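Local structure of diacylglycerol O-acyltransferase (Marinobacter hydrocarbonoclasticus, 6CHJ) at residues E79-F84 against R110-W115; E116-E121 against A129-V134; V262-T267 against K328-M333. The protein probably transfers the acyl group of an acyl-CoA to a 1,2-diacyl-sn-glycerol to make triacylglycerol, and belongs to the wax ester synthase/diacylglycerol acyltransferase family. All coordinates share one frame; numbering follows the deposited sequence.

Contact 1. Residues E79-F84 against R110-W115; sequences EHHFRF and RERPMW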
loop_
_atom_site.group_PDB
_atom_site.type_symbol
_atom_site.label_atom_id
_atom_site.label_comp_id
_atom_site.label_asym_id
_atom_site.label_seq_id
_atom_site.Cartn_x
_atom_site.Cartn_y
_atom_site.Cartn_z
ATOM N N GLU B 79 -15.934 3.286 -3.004
ATOM C CA GLU B 79 -14.864 3.184 -3.986
ATOM C C GLU B 79 -13.488 3.322 -3.352
ATOM O O GLU B 79 -12.469 3.151 -4.048
ATOM C CB GLU B 79 -15.039 4.203 -5.110
ATOM C CG GLU B 79 -14.402 3.770 -6.448
ATOM C CD GLU B 79 -14.526 2.259 -6.794
ATOM O OE1 GLU B 79 -15.501 1.579 -6.370
ATOM O OE2 GLU B 79 -13.638 1.754 -7.531
ATOM N N HIS B 80 -13.433 3.608 -2.049
ATOM C CA HIS B 80 -12.184 3.361 -1.342
ATOM C C HIS B 80 -11.986 1.874 -1.051
ATOM O O HIS B 80 -10.881 1.352 -1.232
ATOM C CB HIS B 80 -12.126 4.152 -0.033
ATOM C CG HIS B 80 -10.933 3.819 0.796
ATOM N ND1 HIS B 80 -9.677 4.330 0.528
ATOM C CD2 HIS B 80 -10.792 2.987 1.856
ATOM C CE1 HIS B 80 -8.818 3.830 1.401
ATOM N NE2 HIS B 80 -9.467 3.011 2.212
ATOM N N HIS B 81 -13.036 1.175 -0.599
ATOM C CA HIS B 81 -12.883 -0.217 -0.178
ATOM C C HIS B 81 -12.952 -1.205 -1.351
ATOM O O HIS B 81 -12.302 -2.255 -1.310
ATOM C CB HIS B 81 -13.944 -0.565 0.873
ATOM C CG HIS B 81 -13.873 0.268 2.117
ATOM N ND1 HIS B 81 -14.445 1.520 2.212
ATOM C CD2 HIS B 81 -13.323 0.016 3.328
ATOM C CE1 HIS B 81 -14.240 2.007 3.425
ATOM N NE2 HIS B 81 -13.563 1.114 4.123
ATOM N N PHE B 82 -13.712 -0.901 -2.398
ATOM C CA PHE B 82 -13.850 -1.786 -3.551
ATOM C C PHE B 82 -13.044 -1.255 -4.727
ATOM O O PHE B 82 -13.160 -0.079 -5.078
ATOM C CB PHE B 82 -15.312 -1.936 -3.961
ATOM C CG PHE B 82 -15.488 -2.684 -5.242
ATOM C CD1 PHE B 82 -14.991 -3.975 -5.370
ATOM C CD2 PHE B 82 -16.132 -2.099 -6.325
ATOM C CE1 PHE B 82 -15.139 -4.676 -6.550
ATOM C CE2 PHE B 82 -16.292 -2.786 -7.504
ATOM C CZ PHE B 82 -15.788 -4.082 -7.622
ATOM N N ARG B 83 -12.251 -2.124 -5.359
ATOM C CA ARG B 83 -11.318 -1.667 -6.377
ATOM C C ARG B 83 -11.305 -2.621 -7.555
ATOM O O ARG B 83 -11.321 -3.845 -7.386
ATOM C CB ARG B 83 -9.904 -1.519 -5.811
ATOM C CG ARG B 83 -9.871 -0.514 -4.692
ATOM C CD ARG B 83 -8.506 -0.039 -4.356
ATOM N NE ARG B 83 -8.543 0.606 -3.046
ATOM C CZ ARG B 83 -7.481 0.762 -2.272
ATOM N NH1 ARG B 83 -6.306 0.317 -2.689
ATOM N NH2 ARG B 83 -7.591 1.343 -1.084
ATOM N N PHE B 84 -11.259 -2.038 -8.742
ATOM C CA PHE B 84 -11.249 -2.740 -10.009
ATOM C C PHE B 84 -9.868 -2.525 -10.607
ATOM O O PHE B 84 -9.487 -1.386 -10.908
ATOM C CB PHE B 84 -12.356 -2.208 -10.920
ATOM C CG PHE B 84 -12.505 -2.949 -12.225
ATOM C CD1 PHE B 84 -12.113 -4.280 -12.346
ATOM C CD2 PHE B 84 -13.050 -2.309 -13.335
ATOM C CE1 PHE B 84 -12.252 -4.953 -13.550
ATOM C CE2 PHE B 84 -13.205 -2.976 -14.551
ATOM C CZ PHE B 84 -12.806 -4.300 -14.658
ATOM N N ARG B 110 -6.235 3.130 9.139
ATOM C CA ARG B 110 -6.993 2.850 10.360
ATOM C C ARG B 110 -8.215 3.745 10.533
ATOM O O ARG B 110 -9.086 3.425 11.352
ATOM C CB ARG B 110 -6.091 2.980 11.583
ATOM C CG ARG B 110 -5.470 1.658 11.988
ATOM C CD ARG B 110 -4.634 1.781 13.239
ATOM N NE ARG B 110 -3.746 0.637 13.318
ATOM C CZ ARG B 110 -2.885 0.400 14.295
ATOM N NH1 ARG B 110 -2.770 1.249 15.314
ATOM N NH2 ARG B 110 -2.145 -0.707 14.244
ATOM N N GLU B 111 -8.307 4.844 9.788
ATOM C CA GLU B 111 -9.411 5.778 9.937
ATOM C C GLU B 111 -10.683 5.334 9.209
ATOM O O GLU B 111 -11.725 5.989 9.358
ATOM C CB GLU B 111 -8.968 7.166 9.468
ATOM C CG GLU B 111 -8.040 7.899 10.462
ATOM C CD GLU B 111 -8.777 8.949 11.302
ATOM O OE1 GLU B 111 -8.579 10.167 11.078
ATOM O OE2 GLU B 111 -9.565 8.553 12.187
ATOM N N ARG B 112 -10.640 4.249 8.444
ATOM C CA ARG B 112 -11.818 3.682 7.809
ATOM C C ARG B 112 -11.932 2.215 8.170
ATOM O O ARG B 112 -10.951 1.598 8.598
ATOM C CB ARG B 112 -11.752 3.848 6.289
ATOM C CG ARG B 112 -11.214 5.188 5.889
ATOM C CD ARG B 112 -11.245 5.307 4.408
ATOM N NE ARG B 112 -12.475 5.966 3.994
ATOM C CZ ARG B 112 -12.509 7.029 3.206
ATOM N NH1 ARG B 112 -11.381 7.547 2.736
ATOM N NH2 ARG B 112 -13.671 7.565 2.888
ATOM N N PRO B 113 -13.128 1.634 8.057
ATOM C CA PRO B 113 -13.260 0.185 8.253
ATOM C C PRO B 113 -12.195 -0.541 7.447
ATOM O O PRO B 113 -11.908 -0.187 6.302
ATOM C CB PRO B 113 -14.677 -0.123 7.746
ATOM C CG PRO B 113 -15.136 1.142 7.059
ATOM C CD PRO B 113 -14.412 2.256 7.704
ATOM N N MET B 114 -11.557 -1.517 8.071
ATOM C CA MET B 114 -10.286 -2.005 7.556
ATOM C C MET B 114 -10.492 -3.252 6.697
ATOM O O MET B 114 -10.071 -4.365 7.023
ATOM C CB MET B 114 -9.325 -2.236 8.709
ATOM C CG MET B 114 -9.146 -0.980 9.558
ATOM S SD MET B 114 -7.804 -1.087 10.751
ATOM C CE MET B 114 -8.713 -1.227 12.304
ATOM N N TRP B 115 -11.127 -3.036 5.545
ATOM C CA TRP B 115 -11.264 -4.110 4.578
ATOM C C TRP B 115 -11.119 -3.542 3.175
ATOM O O TRP B 115 -11.429 -2.378 2.931
ATOM C CB TRP B 115 -12.596 -4.837 4.728
ATOM C CG TRP B 115 -13.795 -3.976 4.502
ATOM C CD1 TRP B 115 -14.470 -3.246 5.441
ATOM C CD2 TRP B 115 -14.482 -3.767 3.262
ATOM N NE1 TRP B 115 -15.526 -2.591 4.860
ATOM C CE2 TRP B 115 -15.557 -2.894 3.523
ATOM C CE3 TRP B 115 -14.289 -4.225 1.955
ATOM C CZ2 TRP B 115 -16.440 -2.476 2.524
ATOM C CZ3 TRP B 115 -15.169 -3.815 0.966
ATOM C CH2 TRP B 115 -16.231 -2.954 1.258
#

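Contact 2. Residues E116-E121 against A129-V134; sequences EVHLIE and ALYTKV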
loop_
_atom_site.group_PDB
_atom_site.type_symbol
_atom_site.label_atom_id
_atom_site.label_comp_id
_atom_site.label_asym_id
_atom_site.label_seq_id
_atom_site.Cartn_x
_atom_site.Cartn_y
_atom_site.Cartn_z
ATOM N N GLU B 116 -10.607 -4.365 2.267
ATOM C CA GLU B 116 -10.593 -4.046 0.848
ATOM C C GLU B 116 -10.982 -5.293 0.075
ATOM O O GLU B 116 -10.611 -6.408 0.463
ATOM C CB GLU B 116 -9.223 -3.575 0.375
ATOM C CG GLU B 116 -8.757 -2.268 0.974
ATOM C CD GLU B 116 -7.251 -2.076 0.872
ATOM O OE1 GLU B 116 -6.602 -2.688 -0.010
ATOM O OE2 GLU B 116 -6.709 -1.314 1.700
ATOM N N VAL B 117 -11.720 -5.106 -1.015
ATOM C CA VAL B 117 -11.934 -6.150 -2.013
ATOM C C VAL B 117 -11.368 -5.657 -3.341
ATOM O O VAL B 117 -11.698 -4.554 -3.795
ATOM C CB VAL B 117 -13.422 -6.514 -2.165
ATOM C CG1 VAL B 117 -13.577 -7.648 -3.153
ATOM C CG2 VAL B 117 -14.043 -6.852 -0.823
ATOM N N HIS B 118 -10.533 -6.480 -3.963
ATOM C CA HIS B 118 -9.875 -6.153 -5.220
ATOM C C HIS B 118 -10.367 -7.132 -6.283
ATOM O O HIS B 118 -10.015 -8.319 -6.260
ATOM C CB HIS B 118 -8.355 -6.217 -5.058
ATOM C CG HIS B 118 -7.784 -5.147 -4.174
ATOM N ND1 HIS B 118 -6.861 -4.224 -4.624
ATOM C CD2 HIS B 118 -7.998 -4.859 -2.864
ATOM C CE1 HIS B 118 -6.538 -3.409 -3.635
ATOM N NE2 HIS B 118 -7.214 -3.772 -2.556
ATOM N N LEU B 119 -11.172 -6.636 -7.221
ATOM C CA LEU B 119 -11.579 -7.411 -8.382
ATOM C C LEU B 119 -10.547 -7.212 -9.487
ATOM O O LEU B 119 -10.366 -6.096 -9.986
ATOM C CB LEU B 119 -12.981 -7.001 -8.834
ATOM C CG LEU B 119 -13.543 -7.542 -10.156
ATOM C CD1 LEU B 119 -13.643 -9.050 -10.076
ATOM C CD2 LEU B 119 -14.916 -6.902 -10.486
ATOM N N ILE B 120 -9.890 -8.299 -9.883
ATOM C CA ILE B 120 -8.790 -8.277 -10.843
ATOM C C ILE B 120 -9.279 -8.865 -12.164
ATOM O O ILE B 120 -9.760 -10.008 -12.207
ATOM C CB ILE B 120 -7.572 -9.061 -10.324
ATOM C CG1 ILE B 120 -7.176 -8.603 -8.900
ATOM C CG2 ILE B 120 -6.409 -8.945 -11.312
ATOM C CD1 ILE B 120 -6.518 -9.705 -8.067
ATOM N N GLU B 121 -9.141 -8.092 -13.242
ATOM C CA GLU B 121 -9.403 -8.507 -14.613
ATOM C C GLU B 121 -8.064 -8.695 -15.312
ATOM O O GLU B 121 -7.000 -8.575 -14.701
ATOM C CB GLU B 121 -10.293 -7.484 -15.354
ATOM C CG GLU B 121 -9.558 -6.230 -15.898
ATOM C CD GLU B 121 -10.303 -5.520 -17.066
ATOM O OE1 GLU B 121 -11.535 -5.681 -17.194
ATOM O OE2 GLU B 121 -9.652 -4.776 -17.845
ATOM N N ALA B 129 -10.371 -12.715 -10.665
ATOM C CA ALA B 129 -9.914 -12.982 -9.304
ATOM C C ALA B 129 -10.503 -11.981 -8.317
ATOM O O ALA B 129 -10.777 -10.828 -8.655
ATOM C CB ALA B 129 -8.380 -12.950 -9.193
ATOM N N LEU B 130 -10.691 -12.433 -7.084
ATOM C CA LEU B 130 -10.991 -11.545 -5.971
ATOM C C LEU B 130 -9.839 -11.642 -4.986
ATOM O O LEU B 130 -9.534 -12.738 -4.497
ATOM C CB LEU B 130 -12.304 -11.901 -5.271
ATOM C CG LEU B 130 -13.641 -11.391 -5.785
ATOM C CD1 LEU B 130 -14.646 -11.487 -4.651
ATOM C CD2 LEU B 130 -13.569 -9.959 -6.375
ATOM N N TYR B 131 -9.208 -10.505 -4.694
ATOM C CA TYR B 131 -8.273 -10.407 -3.583
ATOM C C TYR B 131 -8.907 -9.563 -2.496
ATOM O O TYR B 131 -9.120 -8.360 -2.691
ATOM C CB TYR B 131 -6.924 -9.824 -3.990
ATOM C CG TYR B 131 -6.096 -9.484 -2.755
ATOM C CD1 TYR B 131 -5.499 -10.495 -1.979
ATOM C CD2 TYR B 131 -5.972 -8.166 -2.335
ATOM C CE1 TYR B 131 -4.777 -10.189 -0.839
ATOM C CE2 TYR B 131 -5.264 -7.841 -1.191
ATOM C CZ TYR B 131 -4.663 -8.848 -0.447
ATOM O OH TYR B 131 -3.962 -8.467 0.658
ATOM N N THR B 132 -9.153 -10.180 -1.342
ATOM C CA THR B 132 -9.798 -9.547 -0.201
ATOM C C THR B 132 -8.800 -9.387 0.935
ATOM O O THR B 132 -8.043 -10.307 1.230
ATOM C CB THR B 132 -10.993 -10.381 0.268
ATOM O OG1 THR B 132 -11.871 -10.593 -0.841
ATOM C CG2 THR B 132 -11.755 -9.687 1.380
ATOM N N LYS B 133 -8.813 -8.222 1.580
ATOM C CA LYS B 133 -7.861 -7.880 2.635
ATOM C C LYS B 133 -8.664 -7.379 3.822
ATOM O O LYS B 133 -9.406 -6.399 3.688
ATOM C CB LYS B 133 -6.880 -6.796 2.146
ATOM C CG LYS B 133 -5.842 -6.330 3.156
ATOM C CD LYS B 133 -5.210 -4.981 2.810
ATOM C CE LYS B 133 -4.657 -4.915 1.388
ATOM N NZ LYS B 133 -3.319 -4.232 1.402
ATOM N N VAL B 134 -8.540 -8.036 4.976
ATOM C CA VAL B 134 -9.218 -7.571 6.187
ATOM C C VAL B 134 -8.237 -7.561 7.347
ATOM O O VAL B 134 -7.433 -8.487 7.498
ATOM C CB VAL B 134 -10.454 -8.425 6.547
ATOM C CG1 VAL B 134 -11.194 -7.809 7.745
ATOM C CG2 VAL B 134 -11.393 -8.520 5.361
#

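Contact 3. Residues V262-T267 against K328-M333; sequences VNDVVT and KIHHGM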
loop_
_atom_site.group_PDB
_atom_site.type_symbol
_atom_site.label_atom_id
_atom_site.label_comp_id
_atom_site.label_asym_id
_atom_site.label_seq_id
_atom_site.Cartn_x
_atom_site.Cartn_y
_atom_site.Cartn_z
ATOM N N VAL B 262 -4.031 -37.540 5.750
ATOM C CA VAL B 262 -3.822 -36.429 4.822
ATOM C C VAL B 262 -2.985 -35.338 5.479
ATOM O O VAL B 262 -2.002 -34.858 4.901
ATOM C CB VAL B 262 -5.161 -35.870 4.303
ATOM C CG1 VAL B 262 -4.903 -34.655 3.405
ATOM C CG2 VAL B 262 -5.916 -36.938 3.506
ATOM N N ASN B 263 -3.336 -34.961 6.713
ATOM C CA ASN B 263 -2.581 -33.932 7.423
ATOM C C ASN B 263 -1.094 -34.261 7.489
ATOM O O ASN B 263 -0.252 -33.358 7.424
ATOM C CB ASN B 263 -3.141 -33.735 8.832
ATOM C CG ASN B 263 -4.072 -32.544 8.924
ATOM O OD1 ASN B 263 -3.811 -31.590 9.665
ATOM N ND2 ASN B 263 -5.169 -32.586 8.166
ATOM N N ASP B 264 -0.749 -35.547 7.636
ATOM C CA ASP B 264 0.659 -35.930 7.695
ATOM C C ASP B 264 1.355 -35.636 6.372
ATOM O O ASP B 264 2.435 -35.037 6.347
ATOM C CB ASP B 264 0.805 -37.418 8.040
ATOM C CG ASP B 264 0.244 -37.769 9.407
ATOM O OD1 ASP B 264 0.598 -37.093 10.399
ATOM O OD2 ASP B 264 -0.559 -38.724 9.483
ATOM N N VAL B 265 0.756 -36.061 5.256
ATOM C CA VAL B 265 1.412 -35.882 3.963
ATOM C C VAL B 265 1.622 -34.398 3.664
ATOM O O VAL B 265 2.699 -33.982 3.214
ATOM C CB VAL B 265 0.602 -36.570 2.848
ATOM C CG1 VAL B 265 1.198 -36.227 1.479
ATOM C CG2 VAL B 265 0.547 -38.080 3.070
ATOM N N VAL B 266 0.603 -33.579 3.915
ATOM C CA VAL B 266 0.703 -32.162 3.604
ATOM C C VAL B 266 1.753 -31.486 4.486
ATOM O O VAL B 266 2.466 -30.571 4.038
ATOM C CB VAL B 266 -0.686 -31.523 3.743
ATOM C CG1 VAL B 266 -0.583 -30.072 3.526
ATOM C CG2 VAL B 266 -1.671 -32.135 2.731
ATOM N N THR B 267 1.895 -31.938 5.733
ATOM C CA THR B 267 2.968 -31.428 6.585
ATOM C C THR B 267 4.327 -31.883 6.070
ATOM O O THR B 267 5.303 -31.123 6.108
ATOM C CB THR B 267 2.747 -31.883 8.029
ATOM O OG1 THR B 267 1.489 -31.367 8.500
ATOM C CG2 THR B 267 3.872 -31.373 8.938
ATOM N N LYS B 328 8.619 -40.216 10.469
ATOM C CA LYS B 328 9.051 -39.500 11.668
ATOM C C LYS B 328 8.160 -38.292 11.946
ATOM O O LYS B 328 7.936 -37.949 13.113
ATOM C CB LYS B 328 10.515 -39.067 11.546
ATOM C CG LYS B 328 11.481 -40.213 11.312
ATOM C CD LYS B 328 12.812 -39.975 12.003
ATOM C CE LYS B 328 13.863 -40.981 11.541
ATOM N NZ LYS B 328 15.254 -40.535 11.867
ATOM N N ILE B 329 7.642 -37.639 10.895
ATOM C CA ILE B 329 6.675 -36.558 11.087
ATOM C C ILE B 329 5.359 -37.121 11.610
ATOM O O ILE B 329 4.747 -36.559 12.530
ATOM C CB ILE B 329 6.470 -35.760 9.776
ATOM C CG1 ILE B 329 7.692 -34.892 9.455
ATOM C CG2 ILE B 329 5.225 -34.883 9.859
ATOM C CD1 ILE B 329 7.839 -34.525 7.976
ATOM N N HIS B 330 4.910 -38.244 11.043
ATOM C CA HIS B 330 3.618 -38.808 11.419
ATOM C C HIS B 330 3.593 -39.189 12.899
ATOM O O HIS B 330 2.718 -38.741 13.652
ATOM C CB HIS B 330 3.305 -40.017 10.532
ATOM C CG HIS B 330 2.360 -40.999 11.151
ATOM N ND1 HIS B 330 2.547 -42.363 11.064
ATOM C CD2 HIS B 330 1.212 -40.820 11.848
ATOM C CE1 HIS B 330 1.562 -42.981 11.691
ATOM N NE2 HIS B 330 0.743 -42.066 12.184
ATOM N N HIS B 331 4.553 -40.020 13.331
ATOM C CA HIS B 331 4.593 -40.422 14.732
ATOM C C HIS B 331 4.891 -39.237 15.636
ATOM O O HIS B 331 4.355 -39.160 16.750
ATOM C CB HIS B 331 5.622 -41.546 14.940
ATOM C CG HIS B 331 5.189 -42.870 14.386
ATOM N ND1 HIS B 331 5.913 -43.551 13.429
ATOM C CD2 HIS B 331 4.087 -43.620 14.633
ATOM C CE1 HIS B 331 5.279 -44.671 13.119
ATOM N NE2 HIS B 331 4.169 -44.737 13.834
ATOM N N GLY B 332 5.719 -38.299 15.167
ATOM C CA GLY B 332 6.042 -37.152 15.991
ATOM C C GLY B 332 4.828 -36.302 16.316
ATOM O O GLY B 332 4.739 -35.734 17.407
ATOM N N MET B 333 3.874 -36.215 15.389
ATOM C CA MET B 333 2.672 -35.427 15.638
ATOM C C MET B 333 1.608 -36.241 16.363
ATOM O O MET B 333 0.915 -35.717 17.244
ATOM C CB MET B 333 2.118 -34.864 14.317
ATOM C CG MET B 333 3.051 -33.871 13.659
ATOM S SD MET B 333 2.279 -32.809 12.436
ATOM C CE MET B 333 1.863 -34.002 11.152
#

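Contact 1. Residues E79-F84 against R110-W115
Stacked rings and one guanidinium make this buried contact, where the end of helix 78-81 turns into strand 82-86 and meets the loop leading into strand 115-121. His-81 is at its centre. The imidazole lies in an offset stack on the five-membered ring of Trp-115, centroids 4.5 Å apart and planes at 27°, while His-81 CB sits over the six-membered ring of Trp-115, 3.4 Å from that ring's centroid, as a CH-pi contact. At the imidazole edge His-81 NE2 makes a weak, bent hydrogen bond to Pro-113 O (3.0 Å, 128°), and Pro-113 CG comes within 3.3 Å of the same NE2. The loop is the return limb of a beta-alpha-beta crossover: strand 82-86, helix 93-105, then strand 115-121 alongside and parallel to the first. Trp-115 NE1 is held by Phe-57 O. Next door, Arg-112 CD lies over the His-80 face, 3.7 Å from the centroid, and the bend at chi3 (94°) brings NE and the guanidinium round to lie on the same ring. Arg-83 NH2 lies over the opposite face, placed there because NE and NH2 both grip His-80 O from the side. Ser-238 of the second subunit packs on His-80 and receives a weak hydrogen bond from Arg-112 NH1.

Contact 2. Residues E116-E121 against A129-V134
Glu-116 and Lys-133 form the first of three hydrogen-bonded pairs in an antiparallel beta hairpin; His-118 with Tyr-131 and Ile-120 with Ala-129 are the others. Each pair exchanges two backbone bonds, so all six N-H groups and six carbonyls concerned have mates. The shortest of these bonds runs from His-118 N to Tyr-131 O, at 2.7 Å. The longest, from Ala-129 N to Ile-120 O, measures 3.2 Å. Between them, on the face of Val-117 and Leu-119, Leu-130 CD2 packs against Leu-119 CD1 (3.8 Å) and Val-117 CG1 (4.0 Å).

The charged groups and the histidine lie on the other face. His-118 NE2 donates to Glu-116 OE1 at 2.8 Å, nearly straight at 164°, reaching the anti side of the carboxylate, and its ND1 is bonded to Glu-85 OE1. Lys-133 runs alongside Glu-116, with CE 3.3 Å from OE1, and NZ makes a long salt bridge (3.9 Å) to OE1; Glu-103 O and His-106 O are the hydrogen-bond partners of NZ. Tyr-131 turns its edge to the His-118 face, planes at 65°, and its OH bonds to His-104 ND1. With an alanine at Glu-116, His-118 NE2 would probably lose its acceptor, leaving the imidazole freer to turn and Lys-133 short of a nearby countercharge. With a carboxylate at each ring nitrogen, this buried site is likely to favour a positively charged His-118; Glu-103 brings a second carboxylate close to Glu-116 OE1, and Lys-133 and a positive His-118 may together offset the two.

Contact 3. Residues V262-T267 against K328-M333
Met-333 and Thr-267 meet tip to tip where two helices cross, helix 262-280 against helix 322-338, in the lobe of the two-domain acyltransferase fold that holds the sheet including strands 239-247, 410-417 and 420-428. The local axes pass 9.4 Å apart, with N-to-C directions at 125°. No hydrogen bond spans the gap; the contact is mostly made by side chains.

In the close-packed part, methyl groups sit against the Asp-264 carboxylate and the Thr-267 hydroxyl. Met-333 folds back at chi3 (-67°), which swings CE toward the first helix, 3.8 Å from Thr-267 OG1 and 3.4 Å from Asp-264 OD1. The buried Asp-264 fills the space between the helices, and the same OD1 lies 3.6 Å from His-330 CA. Beside it, Thr-267 CG2 rests 3.9 Å from Ile-329 CG2, the two side chains crossing at a slant. Here Leu-315 also touches Thr-267, and His-316 touches Ile-329.

The looser side is that of the partly exposed His-330 ring and the exposed Asn-263. Carboxylate and ring planes stand 59° apart, and Asp-264 OD2 approaches His-330 at CD2, a carbon, so these two groups of suitable chemistry are not bonded to each other. Each is engaged nearer home: Asp-264 OD2 by Thr-261 OG1, His-330 NE2 by Glu-334 OE2 one turn further along its own helix. Their proximity may still add mild attraction if the imidazole is charged. Asn-263 contributes little more than its backbone oxygen, loosely near the Met-333 methyl. That oxygen is doubly used: Thr-267 N, at 3.1 Å, and Thr-267 OG1, at 2.9 Å, reach Asn-263 O from opposite faces of its carbonyl plane.

Contacts 1 and 2 belong to one sheet and touch, their centres 11 Å apart. Strand 82-86 lies parallel to strand 115-121, and probable hydrogen bonds join them: His-81 O to Val-117 N at 2.9 Å and Arg-83 O to Leu-119 N at 2.8 Å. Trp-115, which ends contact 1, runs directly into the hairpin of contact 2. Contact 3 lies across the chain's centre, its own centre about 33 Å from that of contact 2 and about 40 Å from that of contact 1. Strand 127-135 of the hairpin ends at His-135, the first histidine of the family's HHxxxDG active-site motif, and Met-114 of contact 1 is backbone-bonded to it.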